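PDB 6JU8: tyrosinase from Aspergillus oryzae, which probably oxidises L-tyrosine and L-dopa to L-dopaquinone with molecular oxygen at a dinuclear copper centre, a step of melanin biosynthesis. Local coordinates for residues Asp228-Lys233 with Asp249-Gly254; Pro196-Gln201 with Gly254-Leu259. The protein carries 1 engineered substitution. All blocks are in the same frame, centred on the assembly; numbering follows the deposited sequence.

Contact 1 of 2, residues Asp228-Lys233 with Asp249-Gly254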
ATOM      1  N   ASP A 228      -3.075  19.849  11.803  1.00 12.52           N
ATOM      2  CA  ASP A 228      -2.929  20.262  10.419  1.00 12.13           C
ATOM      3  C   ASP A 228      -2.522  19.073   9.561  1.00 12.15           C
ATOM      4  O   ASP A 228      -1.372  18.616   9.521  1.00 15.58           O
ATOM      5  CB  ASP A 228      -1.918  21.406  10.338  1.00 15.11           C
ATOM      6  CG  ASP A 228      -2.370  22.639  11.100  1.00 18.68           C
ATOM      7  OD1 ASP A 228      -3.516  23.068  10.866  1.00 23.32           O
ATOM      8  OD2 ASP A 228      -1.620  23.163  11.943  1.00 34.52           O
ATOM      9  N   LEU A 229      -3.520  18.475   8.904  1.00 10.23           N
ATOM     10  CA  LEU A 229      -3.237  17.282   8.076  1.00 10.71           C
ATOM     11  C   LEU A 229      -2.335  17.693   6.940  1.00  9.94           C
ATOM     12  O   LEU A 229      -2.682  18.642   6.225  1.00 10.56           O
ATOM     13  CB  LEU A 229      -4.571  16.752   7.525  0.71 10.86           C
ATOM     14  CG  LEU A 229      -5.612  16.322   8.573  0.71 10.81           C
ATOM     15  CD1 LEU A 229      -6.871  15.798   7.898  0.71 12.95           C
ATOM     16  CD2 LEU A 229      -4.981  15.266   9.466  0.71 17.02           C
ATOM     17  N   PRO A 230      -1.183  17.041   6.787  1.00  9.55           N
ATOM     18  CA  PRO A 230      -0.144  17.554   5.875  1.00 10.11           C
ATOM     19  C   PRO A 230      -0.314  17.238   4.398  1.00 10.43           C
ATOM     20  O   PRO A 230       0.609  16.759   3.727  1.00 11.98           O
ATOM     21  CB  PRO A 230       1.130  16.886   6.407  1.00 11.32           C
ATOM     22  CG  PRO A 230       0.650  15.557   6.951  1.00 12.07           C
ATOM     23  CD  PRO A 230      -0.697  15.881   7.565  1.00 11.34           C
ATOM     24  N   PHE A 231      -1.484  17.557   3.846  1.00 10.36           N
ATOM     25  CA  PHE A 231      -1.784  17.293   2.437  1.00  9.26           C
ATOM     26  C   PHE A 231      -0.890  18.127   1.530  1.00 11.13           C
ATOM     27  O   PHE A 231      -0.718  17.720   0.375  1.00 11.43           O
ATOM     28  CB  PHE A 231      -3.261  17.536   2.159  1.00 10.12           C
ATOM     29  CG  PHE A 231      -4.135  16.535   2.869  1.00  9.48           C
ATOM     30  CD1 PHE A 231      -4.036  15.174   2.632  1.00 10.11           C
ATOM     31  CD2 PHE A 231      -5.076  16.959   3.800  1.00 10.47           C
ATOM     32  CE1 PHE A 231      -4.852  14.269   3.265  1.00 10.04           C
ATOM     33  CE2 PHE A 231      -5.932  16.058   4.405  1.00 10.61           C
ATOM     34  CZ  PHE A 231      -5.855  14.702   4.124  1.00 10.42           C
ATOM     35  N   ASP A 232      -0.307  19.224   2.001  1.00 11.32           N
ATOM     36  CA  ASP A 232       0.676  19.949   1.216  1.00 10.91           C
ATOM     37  C   ASP A 232       1.945  19.140   0.955  1.00 10.90           C
ATOM     38  O   ASP A 232       2.668  19.430  -0.005  1.00 12.12           O
ATOM     39  CB  ASP A 232       1.037  21.267   1.934  1.00 12.86           C
ATOM     40  CG  ASP A 232       1.478  21.123   3.377  1.00 14.42           C
ATOM     41  OD1 ASP A 232       0.995  20.234   4.103  1.00 13.29           O
ATOM     42  OD2 ASP A 232       2.357  21.911   3.817  1.00 20.94           O
ATOM     43  N   LYS A 233       2.203  18.123   1.770  1.00  9.62           N
ATOM     44  CA  LYS A 233       3.415  17.307   1.692  1.00 10.77           C
ATOM     45  C   LYS A 233       3.203  16.020   0.912  1.00 10.24           C
ATOM     46  O   LYS A 233       4.106  15.188   0.806  1.00 13.11           O
ATOM     47  CB  LYS A 233       3.933  16.969   3.090  1.00 12.26           C
ATOM     48  CG  LYS A 233       4.226  18.169   3.960  1.00 14.72           C
ATOM     49  CD  LYS A 233       5.255  19.098   3.352  1.00 17.53           C
ATOM     50  CE  LYS A 233       5.596  20.255   4.285  1.00 25.29           C
ATOM     51  NZ  LYS A 233       6.661  21.092   3.653  1.00 30.93           N
ATOM     52  N   ASP A 249       8.994  12.239   4.102  1.00 11.88           N
ATOM     53  CA  ASP A 249       9.209  11.492   2.850  1.00 12.66           C
ATOM     54  C   ASP A 249       8.225  10.333   2.743  1.00 11.20           C
ATOM     55  O   ASP A 249       7.932   9.870   1.627  1.00 13.38           O
ATOM     56  CB  ASP A 249      10.638  10.955   2.774  1.00 14.29           C
ATOM     57  CG  ASP A 249      11.657  12.053   2.524  1.00 19.66           C
ATOM     58  OD1 ASP A 249      11.285  13.211   2.222  1.00 24.96           O
ATOM     59  OD2 ASP A 249      12.856  11.721   2.653  1.00 18.72           O
ATOM     60  N   VAL A 250       7.704   9.834   3.864  1.00 11.03           N
ATOM     61  CA  VAL A 250       6.639   8.836   3.828  1.00 10.68           C
ATOM     62  C   VAL A 250       5.331   9.482   3.338  1.00 11.29           C
ATOM     63  O   VAL A 250       4.620   8.938   2.493  1.00 10.72           O
ATOM     64  CB  VAL A 250       6.433   8.186   5.216  1.00 10.92           C
ATOM     65  CG1 VAL A 250       5.265   7.209   5.199  1.00 13.57           C
ATOM     66  CG2 VAL A 250       7.712   7.454   5.609  1.00 14.21           C
ATOM     67  N   TRP A 251       5.027  10.685   3.849  1.00 10.64           N
ATOM     68  CA  TRP A 251       3.816  11.421   3.489  1.00  9.99           C
ATOM     69  C   TRP A 251       3.728  11.712   1.998  1.00  8.55           C
ATOM     70  O   TRP A 251       2.624  11.887   1.459  1.00 10.19           O
ATOM     71  CB  TRP A 251       3.802  12.744   4.258  1.00 10.35           C
ATOM     72  CG  TRP A 251       3.634  12.574   5.742  1.00  9.98           C
ATOM     73  CD1 TRP A 251       3.319  11.471   6.477  1.00 10.47           C
ATOM     74  CD2 TRP A 251       3.801  13.646   6.674  1.00 10.19           C
ATOM     75  NE1 TRP A 251       3.263  11.817   7.811  1.00 11.25           N
ATOM     76  CE2 TRP A 251       3.558  13.137   7.973  1.00 10.44           C
ATOM     77  CE3 TRP A 251       4.123  14.995   6.513  1.00 11.37           C
ATOM     78  CZ2 TRP A 251       3.629  13.923   9.121  1.00 11.44           C
ATOM     79  CZ3 TRP A 251       4.196  15.779   7.654  1.00 11.54           C
ATOM     80  CH2 TRP A 251       3.952  15.248   8.945  1.00 11.28           C
ATOM     81  N   ALA A 252       4.851  11.797   1.288  1.00 10.53           N
ATOM     82  CA  ALA A 252       4.802  12.093  -0.142  1.00 11.05           C
ATOM     83  C   ALA A 252       3.922  11.080  -0.862  1.00  9.82           C
ATOM     84  O   ALA A 252       3.184  11.408  -1.798  1.00 10.10           O
ATOM     85  CB  ALA A 252       6.219  12.030  -0.698  1.00 13.48           C
ATOM     86  N   ASP A 253       4.014   9.818  -0.432  1.00 10.31           N
ATOM     87  CA  ASP A 253       3.112   8.784  -0.961  1.00 10.26           C
ATOM     88  C   ASP A 253       2.954   7.743   0.149  1.00  9.64           C
ATOM     89  O   ASP A 253       3.808   6.873   0.321  1.00 10.83           O
ATOM     90  CB  ASP A 253       3.660   8.146  -2.228  1.00 11.55           C
ATOM     91  CG  ASP A 253       2.708   7.143  -2.859  1.00 11.45           C
ATOM     92  OD1 ASP A 253       1.737   6.734  -2.198  1.00 13.33           O
ATOM     93  OD2 ASP A 253       2.946   6.746  -4.019  1.00 15.15           O
ATOM     94  N   GLY A 254       1.890   7.879   0.919  1.00  9.81           N
ATOM     95  CA  GLY A 254       1.638   7.059   2.072  1.00  9.66           C
ATOM     96  C   GLY A 254       0.997   5.727   1.781  1.00  8.51           C
ATOM     97  O   GLY A 254       0.781   4.921   2.692  1.00 10.34           O
TER

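Contact 2 of 2, residues Pro196-Gln201 with Gly254-Leu259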
ATOM      1  N   PRO A 196      -5.464   4.090 -13.144  1.00 10.79           N
ATOM      2  CA  PRO A 196      -5.810   5.459 -12.718  1.00 10.55           C
ATOM      3  C   PRO A 196      -6.888   5.503 -11.631  1.00 10.32           C
ATOM      4  O   PRO A 196      -7.131   6.595 -11.097  1.00 10.50           O
ATOM      5  CB  PRO A 196      -6.284   6.124 -14.016  1.00 11.28           C
ATOM      6  CG  PRO A 196      -6.907   4.954 -14.759  1.00 11.74           C
ATOM      7  CD  PRO A 196      -5.978   3.794 -14.498  1.00 11.22           C
ATOM      8  N   LEU A 197      -7.487   4.347 -11.299  1.00  9.32           N
ATOM      9  CA  LEU A 197      -8.439   4.317 -10.194  1.00  8.99           C
ATOM     10  C   LEU A 197      -7.766   4.038  -8.856  1.00  8.67           C
ATOM     11  O   LEU A 197      -8.402   4.162  -7.792  1.00 10.16           O
ATOM     12  CB  LEU A 197      -9.524   3.271 -10.447  1.00 11.62           C
ATOM     13  CG  LEU A 197     -10.470   3.594 -11.605  1.00 12.31           C
ATOM     14  CD1 LEU A 197     -11.269   2.347 -11.918  1.00 18.47           C
ATOM     15  CD2 LEU A 197     -11.344   4.787 -11.256  1.00 12.78           C
ATOM     16  N   TYR A 198      -6.495   3.655  -8.865  1.00  8.92           N
ATOM     17  CA  TYR A 198      -5.824   3.269  -7.620  1.00  9.12           C
ATOM     18  C   TYR A 198      -5.466   4.447  -6.735  1.00  9.17           C
ATOM     19  O   TYR A 198      -5.467   4.356  -5.521  1.00  9.65           O
ATOM     20  CB  TYR A 198      -4.573   2.495  -8.003  1.00 10.44           C
ATOM     21  CG  TYR A 198      -3.660   1.937  -6.970  1.00  9.04           C
ATOM     22  CD1 TYR A 198      -4.063   0.880  -6.148  1.00 10.15           C
ATOM     23  CD2 TYR A 198      -2.361   2.409  -6.810  1.00  9.82           C
ATOM     24  CE1 TYR A 198      -3.227   0.328  -5.200  1.00 10.50           C
ATOM     25  CE2 TYR A 198      -1.498   1.863  -5.867  1.00 10.92           C
ATOM     26  CZ  TYR A 198      -1.945   0.828  -5.069  1.00 10.93           C
ATOM     27  OH  TYR A 198      -1.087   0.285  -4.136  1.00 12.81           O
ATOM     28  N   ARG A 199      -5.123   5.564  -7.379  1.00  9.49           N
ATOM     29  CA  ARG A 199      -4.648   6.747  -6.696  1.00  9.73           C
ATOM     30  C   ARG A 199      -4.589   7.873  -7.718  1.00  9.79           C
ATOM     31  O   ARG A 199      -4.708   7.587  -8.924  1.00 11.38           O
ATOM     32  CB  ARG A 199      -3.274   6.589  -6.034  1.00 11.94           C
ATOM     33  CG  ARG A 199      -2.130   6.258  -6.967  1.00 14.32           C
ATOM     34  CD  ARG A 199      -1.385   7.458  -7.536  1.00 14.93           C
ATOM     35  NE  ARG A 199      -0.164   6.967  -8.217  1.00 19.03           N
ATOM     36  CZ  ARG A 199       0.956   6.731  -7.550  1.00 18.52           C
ATOM     37  NH1 ARG A 199       0.983   6.947  -6.235  1.00 17.18           N
ATOM     38  NH2 ARG A 199       2.025   6.279  -8.179  1.00 26.64           N
ATOM     39  N   PHE A 200      -4.373   9.096  -7.240  1.00  9.39           N
ATOM     40  CA  PHE A 200      -4.050  10.198  -8.138  1.00 10.24           C
ATOM     41  C   PHE A 200      -2.817  10.905  -7.581  1.00  9.54           C
ATOM     42  O   PHE A 200      -2.741  11.151  -6.367  1.00 10.77           O
ATOM     43  CB  PHE A 200      -5.227  11.170  -8.274  1.00 10.10           C
ATOM     44  CG  PHE A 200      -4.851  12.425  -9.055  1.00  9.51           C
ATOM     45  CD1 PHE A 200      -4.613  12.342 -10.421  1.00 11.47           C
ATOM     46  CD2 PHE A 200      -4.756  13.643  -8.421  1.00  9.86           C
ATOM     47  CE1 PHE A 200      -4.262  13.476 -11.137  1.00 11.34           C
ATOM     48  CE2 PHE A 200      -4.403  14.800  -9.126  1.00 10.85           C
ATOM     49  CZ  PHE A 200      -4.180  14.699 -10.492  1.00 11.26           C
ATOM     50  N   GLN A 201      -1.871  11.223  -8.464  1.00 10.77           N
ATOM     51  CA  GLN A 201      -0.731  12.006  -8.006  1.00 12.04           C
ATOM     52  C   GLN A 201      -0.401  13.093  -9.022  1.00 13.32           C
ATOM     53  O   GLN A 201      -0.706  12.956 -10.215  1.00 14.42           O
ATOM     54  CB  GLN A 201       0.502  11.143  -7.733  1.00 15.63           C
ATOM     55  CG  GLN A 201       1.125  10.523  -8.981  1.00 16.59           C
ATOM     56  CD  GLN A 201       2.399   9.758  -8.648  1.00 20.98           C
ATOM     57  OE1 GLN A 201       3.014   9.996  -7.608  1.00 22.09           O
ATOM     58  NE2 GLN A 201       2.772   8.830  -9.505  1.00 29.83           N
ATOM     59  N   GLY A 254       1.890   7.879   0.919  1.00  9.81           N
ATOM     60  CA  GLY A 254       1.638   7.059   2.072  1.00  9.66           C
ATOM     61  C   GLY A 254       0.997   5.727   1.781  1.00  8.51           C
ATOM     62  O   GLY A 254       0.781   4.921   2.692  1.00 10.34           O
ATOM     63  N   GLY A 255       0.702   5.467   0.508  1.00 10.08           N
ATOM     64  CA  GLY A 255       0.178   4.200   0.066  1.00  9.30           C
ATOM     65  C   GLY A 255      -1.329   4.088   0.078  1.00  8.46           C
ATOM     66  O   GLY A 255      -2.066   4.909   0.626  1.00  9.65           O
ATOM     67  N   GLN A 256      -1.814   3.043  -0.585  1.00  9.11           N
ATOM     68  CA  GLN A 256      -3.235   2.710  -0.651  1.00  8.89           C
ATOM     69  C   GLN A 256      -3.449   1.588   0.355  1.00  9.26           C
ATOM     70  O   GLN A 256      -3.345   0.406  -0.005  1.00  9.21           O
ATOM     71  CB  GLN A 256      -3.601   2.297  -2.075  1.00  9.69           C
ATOM     72  CG  GLN A 256      -3.178   3.345  -3.114  1.00  9.91           C
ATOM     73  CD  GLN A 256      -3.550   4.759  -2.725  1.00  9.26           C
ATOM     74  OE1 GLN A 256      -4.680   5.029  -2.321  1.00 10.39           O
ATOM     75  NE2 GLN A 256      -2.597   5.674  -2.832  1.00 10.74           N
ATOM     76  N   ASN A 257      -3.680   1.962   1.614  1.00  9.31           N
ATOM     77  CA  ASN A 257      -3.706   0.951   2.682  1.00  8.20           C
ATOM     78  C   ASN A 257      -5.108   0.367   2.806  1.00  8.55           C
ATOM     79  O   ASN A 257      -5.845   0.568   3.761  1.00  9.69           O
ATOM     80  CB  ASN A 257      -3.169   1.564   3.965  1.00  8.52           C
ATOM     81  CG  ASN A 257      -1.738   2.046   3.723  1.00  8.44           C
ATOM     82  OD1 ASN A 257      -0.821   1.240   3.552  1.00  9.86           O
ATOM     83  ND2 ASN A 257      -1.528   3.356   3.664  1.00  9.09           N
ATOM     84  N   TRP A 258      -5.491  -0.346   1.747  1.00  9.21           N
ATOM     85  CA  TRP A 258      -6.844  -0.839   1.533  1.00  9.14           C
ATOM     86  C   TRP A 258      -7.275  -1.882   2.546  1.00  8.00           C
ATOM     87  O   TRP A 258      -8.475  -1.995   2.813  1.00 10.25           O
ATOM     88  CB  TRP A 258      -6.998  -1.339   0.105  1.00  9.61           C
ATOM     89  CG  TRP A 258      -6.146  -2.491  -0.333  1.00 10.89           C
ATOM     90  CD1 TRP A 258      -4.937  -2.438  -0.976  1.00 10.39           C
ATOM     91  CD2 TRP A 258      -6.459  -3.892  -0.165  1.00 10.14           C
ATOM     92  NE1 TRP A 258      -4.472  -3.713  -1.219  1.00 11.68           N
ATOM     93  CE2 TRP A 258      -5.396  -4.620  -0.729  1.00 11.24           C
ATOM     94  CE3 TRP A 258      -7.533  -4.590   0.388  1.00 11.21           C
ATOM     95  CZ2 TRP A 258      -5.372  -6.020  -0.739  1.00 11.90           C
ATOM     96  CZ3 TRP A 258      -7.520  -5.979   0.385  1.00 12.54           C
ATOM     97  CH2 TRP A 258      -6.427  -6.679  -0.191  1.00 13.02           C
ATOM     98  N   LEU A 259      -6.348  -2.592   3.189  1.00  8.82           N
ATOM     99  CA  LEU A 259      -6.772  -3.554   4.212  1.00  8.89           C
ATOM    100  C   LEU A 259      -7.325  -2.803   5.416  1.00  8.44           C
ATOM    101  O   LEU A 259      -8.231  -3.311   6.090  1.00  8.88           O
ATOM    102  CB  LEU A 259      -5.585  -4.398   4.698  1.00  9.46           C
ATOM    103  CG  LEU A 259      -5.001  -5.369   3.666  1.00 10.97           C
ATOM    104  CD1 LEU A 259      -3.680  -5.912   4.187  1.00 11.96           C
ATOM    105  CD2 LEU A 259      -5.985  -6.500   3.392  1.00 12.78           C
TER
HETATM  106  O   HOH W   1       0.175   1.665  -2.262  1.00 20.31           O

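Contact 1 of 2, residues Asp228-Lys233 with Asp249-Gly254
One face of the Trp-251 indole receives the pyrrolidine ring of Pro-230, while Lys-233 meets the same ring at its edge. The proline comes in at about a right angle, and its CG sits 3.5 Å from the centroid of the six-membered ring of Trp-251, only 11° off the normal. This is a CH-pi contact. Pro-230 CB lies further toward the rim, 3.5 Å from Trp-251 CZ3. Proline suits the place because its rigid ring lays weakly polarised C-H groups on the electron-rich indole without having to freeze a rotatable side chain. It is also the centre of an inverse gamma turn, through which the chain passes from strand 225-229 into a short 3-10 segment that includes Lys-233.

Near the indole plane, Lys-233 CB stands 4.0 Å from Trp-251 CE3. The lysine chain then bends at chi2 (-59°) and carries its ammonium group away, so that its aliphatic root does the packing. Its carbonyl takes part too: Lys-233 O faces Ala-252 CA at 3.3 Å, a CA-H...O contact with 143° at the hydrogen, which the small alanine side chain does not obstruct. No conventional hydrogen bond joins the two segments. The indole NE1 is instead satisfied by the carbonyl of Leu-243, which helps fix how the ring is turned. Phe-344 also touches Pro-230.

The arrangement is a proline-tryptophan CH-pi packing that joins the exit of the two-stranded antiparallel hairpin 218-229 to the short helix 248-251, in the tyrosinase central domain away from the coppers.

Contact 2 of 2, residues Pro196-Gln201 with Gly254-Leu259
A water molecule bridges Tyr-198 and Gln-256: it lies 2.6 Å from Tyr-198 OH and accepts the backbone N-H of Gln-256, with Gln-256 N 2.9 Å away. The same two residues pack directly as well. Gln-256 CG rests over one face of the tyrosine ring, 3.5 Å from its centroid and 16° off the normal, in a CH-pi contact displaced toward the CZ rim. Tyr-198 has its CG anti to the backbone N (chi1 -179°), which swings the phenol across to the glutamine and brings its hydroxyl to the water. Tyrosine thus offers a face for packing and a polar end for the bridge.

Glutamine answers with methylenes for the ring and an amide beyond them. Bent at chi2, its chain turns the amide toward the backbone of 198-199, at 65° to the phenol plane. Gln-256 NE2 comes within 3.4 Å of Arg-199 CB, a contact without a hydrogen bond. The amide finds its partners elsewhere: NE2 donates to the carbonyl of Thr-237, and OE1 accepts from Lys-239 NZ, so a buried polar group is satisfied at both ends. Arg-199 directs its guanidinium away, to Ser-236.

Beyond Gln-256, Asn-257 ND2 donates to Gly-254 O (3.0 Å) and also to the carbonyl of Lys-239. Asn-257 occupies the N-cap position of helix 258-267, although its side chain makes no capping bond, and centres an inverse gamma turn. The contact is a CH-pi pair with a water bridge, which joins the turn leading into that helix to the loop after strand 190-194.

Overall arrangement
Contacts 1 and 2 have centres about 13 Å apart, on the same side of the chain's centre and within the common central domain of tyrosinase. Along the chain the order is 196-201, 228-233, 249-254 and 254-259, so contact 1 is nested inside the loop that contact 2 closes. They share Gly-254, on the link between the successive helices 248-251 and 258-267, and a salt bridge ties them directly, with Asp-253 OD2 3.0 Å from Arg-199 NH1. The chain around this link thus meets two earlier parts, through Trp-251 and Ala-252 before Gly-254 and Gln-256 after it. Both contacts also touch the second subunit, so this region borders the dimer interface, apart from the copper ligands.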